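Local coordinates for protein tropomodulin (Caenorhabditis elegans, PDB 1PGV) that probably caps the pointed ends of actin filaments, blocking elongation and depolymerization there, this chain being its C-terminal domain, at residues R88-S99 and R117-I128. Numbering follows the deposited sequence. Where two conformers were deposited one is given.
Sequences RGLIELIETSPS and RLLRSTLVTQSI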
loop_
_atom_site.group_PDB
_atom_site.type_symbol
_atom_site.label_atom_id
_atom_site.label_comp_id
_atom_site.label_asym_id
_atom_site.label_seq_id
_atom_site.Cartn_x
_atom_site.Cartn_y
_atom_site.Cartn_z
ATOM N N ARG A 88 0.887 11.354 0.471
ATOM C CA ARG A 88 -0.162 11.649 -0.500
ATOM C C ARG A 88 0.209 11.176 -1.905
ATOM O O ARG A 88 -0.653 10.744 -2.670
ATOM C CB ARG A 88 -0.446 13.154 -0.529
ATOM C CG ARG A 88 -1.914 13.513 -0.364
ATOM C CD ARG A 88 -2.131 14.375 0.874
ATOM N NE ARG A 88 -1.360 15.614 0.813
ATOM C CZ ARG A 88 -1.252 16.483 1.815
ATOM N NH1 ARG A 88 -1.869 16.250 2.967
ATOM N NH2 ARG A 88 -0.521 17.581 1.668
ATOM N N GLY A 89 1.496 11.261 -2.237
ATOM C CA GLY A 89 1.957 10.848 -3.553
ATOM C C GLY A 89 1.735 9.374 -3.840
ATOM O O GLY A 89 1.763 8.947 -5.000
ATOM N N LEU A 90 1.515 8.592 -2.788
ATOM C CA LEU A 90 1.281 7.160 -2.945
ATOM C C LEU A 90 -0.013 6.901 -3.698
ATOM O O LEU A 90 -0.209 5.823 -4.266
ATOM C CB LEU A 90 1.236 6.466 -1.582
ATOM C CG LEU A 90 2.575 6.348 -0.850
ATOM C CD1 LEU A 90 2.369 5.618 0.462
ATOM C CD2 LEU A 90 3.584 5.604 -1.726
ATOM N N ILE A 91 -0.909 7.885 -3.701
ATOM C CA ILE A 91 -2.158 7.719 -4.422
ATOM C C ILE A 91 -1.864 7.537 -5.907
ATOM O O ILE A 91 -2.387 6.620 -6.532
ATOM C CB ILE A 91 -3.097 8.936 -4.234
ATOM C CG1 ILE A 91 -3.572 8.995 -2.780
ATOM C CG2 ILE A 91 -4.293 8.820 -5.178
ATOM C CD1 ILE A 91 -4.397 10.228 -2.442
ATOM N N GLU A 92 -1.025 8.403 -6.473
ATOM C CA GLU A 92 -0.693 8.302 -7.890
ATOM C C GLU A 92 0.015 6.977 -8.176
ATOM O O GLU A 92 -0.289 6.300 -9.162
ATOM C CB GLU A 92 0.214 9.453 -8.329
ATOM C CG GLU A 92 0.342 9.564 -9.841
ATOM C CD GLU A 92 1.438 10.514 -10.281
ATOM O OE1 GLU A 92 1.650 11.540 -9.603
ATOM O OE2 GLU A 92 2.080 10.241 -11.319
ATOM N N LEU A 93 0.954 6.618 -7.309
ATOM C CA LEU A 93 1.707 5.370 -7.473
ATOM C C LEU A 93 0.782 4.159 -7.538
ATOM O O LEU A 93 0.858 3.348 -8.471
ATOM C CB LEU A 93 2.691 5.186 -6.315
ATOM C CG LEU A 93 3.446 3.850 -6.335
ATOM C CD1 LEU A 93 4.251 3.760 -7.613
ATOM C CD2 LEU A 93 4.348 3.732 -5.119
ATOM N N ILE A 94 -0.092 4.039 -6.543
ATOM C CA ILE A 94 -1.029 2.927 -6.473
ATOM C C ILE A 94 -1.956 2.870 -7.679
ATOM O O ILE A 94 -2.161 1.806 -8.263
ATOM C CB ILE A 94 -1.880 3.009 -5.177
ATOM C CG1 ILE A 94 -0.965 2.889 -3.959
ATOM C CG2 ILE A 94 -2.946 1.915 -5.163
ATOM C CD1 ILE A 94 -1.668 3.117 -2.623
ATOM N N GLU A 95 -2.522 4.014 -8.061
ATOM C CA GLU A 95 -3.437 4.036 -9.194
ATOM C C GLU A 95 -2.768 3.835 -10.546
ATOM O O GLU A 95 -3.430 3.468 -11.516
ATOM C CB GLU A 95 -4.228 5.350 -9.208
ATOM C CG GLU A 95 -5.137 5.505 -8.005
ATOM C CD GLU A 95 -5.966 6.776 -8.055
ATOM O OE1 GLU A 95 -5.890 7.500 -9.071
ATOM O OE2 GLU A 95 -6.691 7.041 -7.078
ATOM N N THR A 96 -1.458 4.056 -10.607
ATOM C CA THR A 96 -0.714 3.928 -11.856
ATOM C C THR A 96 0.012 2.599 -12.056
ATOM O O THR A 96 0.035 2.056 -13.164
ATOM C CB THR A 96 0.348 5.042 -11.981
ATOM O OG1 THR A 96 -0.296 6.322 -12.013
ATOM C CG2 THR A 96 1.168 4.862 -13.256
ATOM N N SER A 97 0.595 2.077 -10.984
ATOM C CA SER A 97 1.383 0.844 -11.062
ATOM C C SER A 97 0.682 -0.468 -11.398
ATOM O O SER A 97 -0.325 -0.826 -10.792
ATOM C CB SER A 97 2.162 0.647 -9.761
ATOM O OG SER A 97 2.957 -0.536 -9.825
ATOM N N PRO A 98 1.217 -1.206 -12.388
ATOM C CA PRO A 98 0.627 -2.489 -12.772
ATOM C C PRO A 98 1.396 -3.636 -12.099
ATOM O O PRO A 98 0.956 -4.788 -12.104
ATOM C CB PRO A 98 0.802 -2.496 -14.284
ATOM C CG PRO A 98 2.141 -1.882 -14.438
ATOM C CD PRO A 98 2.082 -0.695 -13.468
ATOM N N SER A 99 2.530 -3.299 -11.488
ATOM C CA SER A 99 3.390 -4.298 -10.860
ATOM C C SER A 99 3.505 -4.305 -9.338
ATOM O O SER A 99 3.904 -5.314 -8.754
ATOM C CB SER A 99 4.801 -4.185 -11.454
ATOM O OG SER A 99 5.362 -2.897 -11.217
ATOM N N ARG A 117 -8.241 6.487 1.441
ATOM C CA ARG A 117 -8.037 6.867 0.051
ATOM C C ARG A 117 -7.019 5.933 -0.613
ATOM O O ARG A 117 -7.192 5.541 -1.765
ATOM C CB ARG A 117 -7.556 8.314 -0.044
ATOM C CG ARG A 117 -8.592 9.333 0.418
ATOM C CD ARG A 117 -8.020 10.744 0.369
ATOM N NE ARG A 117 -7.674 11.134 -0.994
ATOM C CZ ARG A 117 -6.844 12.126 -1.303
ATOM N NH1 ARG A 117 -6.267 12.835 -0.339
ATOM N NH2 ARG A 117 -6.592 12.409 -2.574
ATOM N N LEU A 118 -5.968 5.575 0.117
ATOM C CA LEU A 118 -4.951 4.680 -0.441
ATOM C C LEU A 118 -5.563 3.318 -0.788
ATOM O O LEU A 118 -5.315 2.774 -1.869
ATOM C CB LEU A 118 -3.793 4.496 0.545
ATOM C CG LEU A 118 -2.980 5.750 0.898
ATOM C CD1 LEU A 118 -1.896 5.375 1.895
ATOM C CD2 LEU A 118 -2.379 6.368 -0.356
ATOM N N LEU A 119 -6.364 2.766 0.120
ATOM C CA LEU A 119 -7.006 1.477 -0.137
ATOM C C LEU A 119 -8.011 1.558 -1.279
ATOM O O LEU A 119 -8.123 0.641 -2.087
ATOM C CB LEU A 119 -7.707 0.953 1.120
ATOM C CG LEU A 119 -6.942 -0.056 1.976
ATOM C CD1 LEU A 119 -7.735 -0.350 3.238
ATOM C CD2 LEU A 119 -6.717 -1.345 1.178
ATOM N N ARG A 120 -8.756 2.656 -1.367
ATOM C CA ARG A 120 -9.719 2.766 -2.447
ATOM C C ARG A 120 -8.985 2.875 -3.789
ATOM O O ARG A 120 -9.468 2.393 -4.816
ATOM C CB ARG A 120 -10.635 3.980 -2.220
ATOM C CG ARG A 120 -11.830 4.045 -3.162
ATOM C CD ARG A 120 -12.991 4.791 -2.503
ATOM N NE ARG A 120 -13.673 3.986 -1.491
ATOM C CZ ARG A 120 -14.712 3.192 -1.743
ATOM N NH1 ARG A 120 -15.190 3.098 -2.976
ATOM N NH2 ARG A 120 -15.286 2.506 -0.765
ATOM N N SER A 121 -7.804 3.482 -3.781
ATOM C CA SER A 121 -7.034 3.630 -5.012
ATOM C C SER A 121 -6.506 2.297 -5.542
ATOM O O SER A 121 -6.166 2.192 -6.714
ATOM C CB SER A 121 -5.868 4.600 -4.806
ATOM O OG SER A 121 -4.936 4.106 -3.864
ATOM N N THR A 122 -6.448 1.291 -4.678
ATOM C CA THR A 122 -5.953 -0.031 -5.088
ATOM C C THR A 122 -6.875 -0.676 -6.124
ATOM O O THR A 122 -6.499 -1.645 -6.795
ATOM C CB THR A 122 -5.842 -0.993 -3.884
ATOM O OG1 THR A 122 -7.150 -1.285 -3.373
ATOM C CG2 THR A 122 -4.991 -0.372 -2.778
ATOM N N LEU A 123 -8.078 -0.128 -6.271
ATOM C CA LEU A 123 -9.045 -0.681 -7.208
ATOM C C LEU A 123 -8.770 -0.382 -8.673
ATOM O O LEU A 123 -9.282 -1.074 -9.554
ATOM C CB LEU A 123 -10.457 -0.194 -6.850
ATOM C CG LEU A 123 -10.991 -0.655 -5.494
ATOM C CD1 LEU A 123 -12.339 0.026 -5.210
ATOM C CD2 LEU A 123 -11.156 -2.172 -5.492
ATOM N N VAL A 124 -7.960 0.632 -8.944
ATOM C CA VAL A 124 -7.673 0.998 -10.322
ATOM C C VAL A 124 -6.960 -0.107 -11.107
ATOM O O VAL A 124 -7.426 -0.514 -12.175
ATOM C CB VAL A 124 -6.842 2.290 -10.378
ATOM C CG1 VAL A 124 -6.548 2.663 -11.824
ATOM C CG2 VAL A 124 -7.605 3.417 -9.680
ATOM N N THR A 125 -5.842 -0.594 -10.580
ATOM C CA THR A 125 -5.096 -1.652 -11.270
ATOM C C THR A 125 -5.144 -2.980 -10.526
ATOM O O THR A 125 -4.899 -4.047 -11.114
ATOM C CB THR A 125 -3.613 -1.279 -11.442
ATOM O OG1 THR A 125 -2.978 -1.250 -10.159
ATOM C CG2 THR A 125 -3.474 0.070 -12.109
ATOM N N GLN A 126 -5.450 -2.916 -9.234
ATOM C CA GLN A 126 -5.510 -4.100 -8.390
ATOM C C GLN A 126 -4.262 -4.989 -8.486
ATOM O O GLN A 126 -4.347 -6.223 -8.483
ATOM C CB GLN A 126 -6.782 -4.901 -8.698
ATOM C CG GLN A 126 -8.048 -4.154 -8.252
ATOM C CD GLN A 126 -9.322 -4.948 -8.446
ATOM O OE1 GLN A 126 -9.384 -6.137 -8.132
ATOM N NE2 GLN A 126 -10.363 -4.283 -8.949
ATOM N N SER A 127 -3.101 -4.350 -8.557
ATOM C CA SER A 127 -1.836 -5.077 -8.621
ATOM C C SER A 127 -1.417 -5.495 -7.213
ATOM O O SER A 127 -0.826 -6.556 -7.013
ATOM C CB SER A 127 -0.750 -4.194 -9.238
ATOM O OG SER A 127 -0.462 -3.077 -8.407
ATOM N N ILE A 128 -1.743 -4.666 -6.224
ATOM C CA ILE A 128 -1.369 -4.945 -4.842
ATOM C C ILE A 128 -2.083 -6.127 -4.189
ATOM O O ILE A 128 -3.308 -6.247 -4.275
ATOM C CB ILE A 128 -1.587 -3.685 -3.952
ATOM C CG1 ILE A 128 -0.682 -2.550 -4.439
ATOM C CG2 ILE A 128 -1.316 -4.020 -2.496
ATOM C CD1 ILE A 128 -0.883 -1.218 -3.702
HETATM O O HOH W 1 -1.183 -0.688 -7.375
HETATM O O HOH W 2 -4.758 0.475 -8.115
#
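The carbonyl oxygen of I94 is gripped by two waters, each donating to it, and both tie it to the other segment. Water 1 lies 2.8 Å from I94 O and also donates to S127 OG, which is also hydrogen-bonded to L100 O; water 2 donates to S121 O and accepts from T125 N. Beside this bridge runs the direct bond: T125 OG1 donates to S97 O at 2.8 Å, and the C=O...donor angle of 161° shows an almost head-on approach to the carbonyl, just where the chain leaves helix 90-96. The hydroxyl lies between the backbone N and the carbonyl carbon of T125 (chi1 68°), which leaves CG2 to rest 3.4 Å from E95 O. A valine in place of T125 would probably leave S97 O without its direct donor from this loop.

Along helix 90-96 the contact is largely apolar. I94 points into the other segment: its CG2 packs against T122 CG2 and I128 CD1, while its CD1 reaches L118 CD2 at 4.0 Å. The same L118 methyl touches I91 CG1 at 3.8 Å, the two side chains crossing at about a right angle. I91 CD1 sits over one face of the R117 guanidinium, 3.1 Å above its plane and offset toward the rim. The extended E95 side chain lays CG 3.6 Å from V124 CG2.

The axes of helix 90-96 and of residues 117-121 in helix 112-121 come within 9.0 Å at closest approach and lie 16° from parallel, as expected for successive helices of a leucine-rich-repeat-like alpha/beta array. Strand 102-104 lies between them in sequence, within the five-stranded parallel sheet; L90 and L93 extend the packing to F75 of strand 74-76 and to helix 56-66, and L119 does so to helix 143-155.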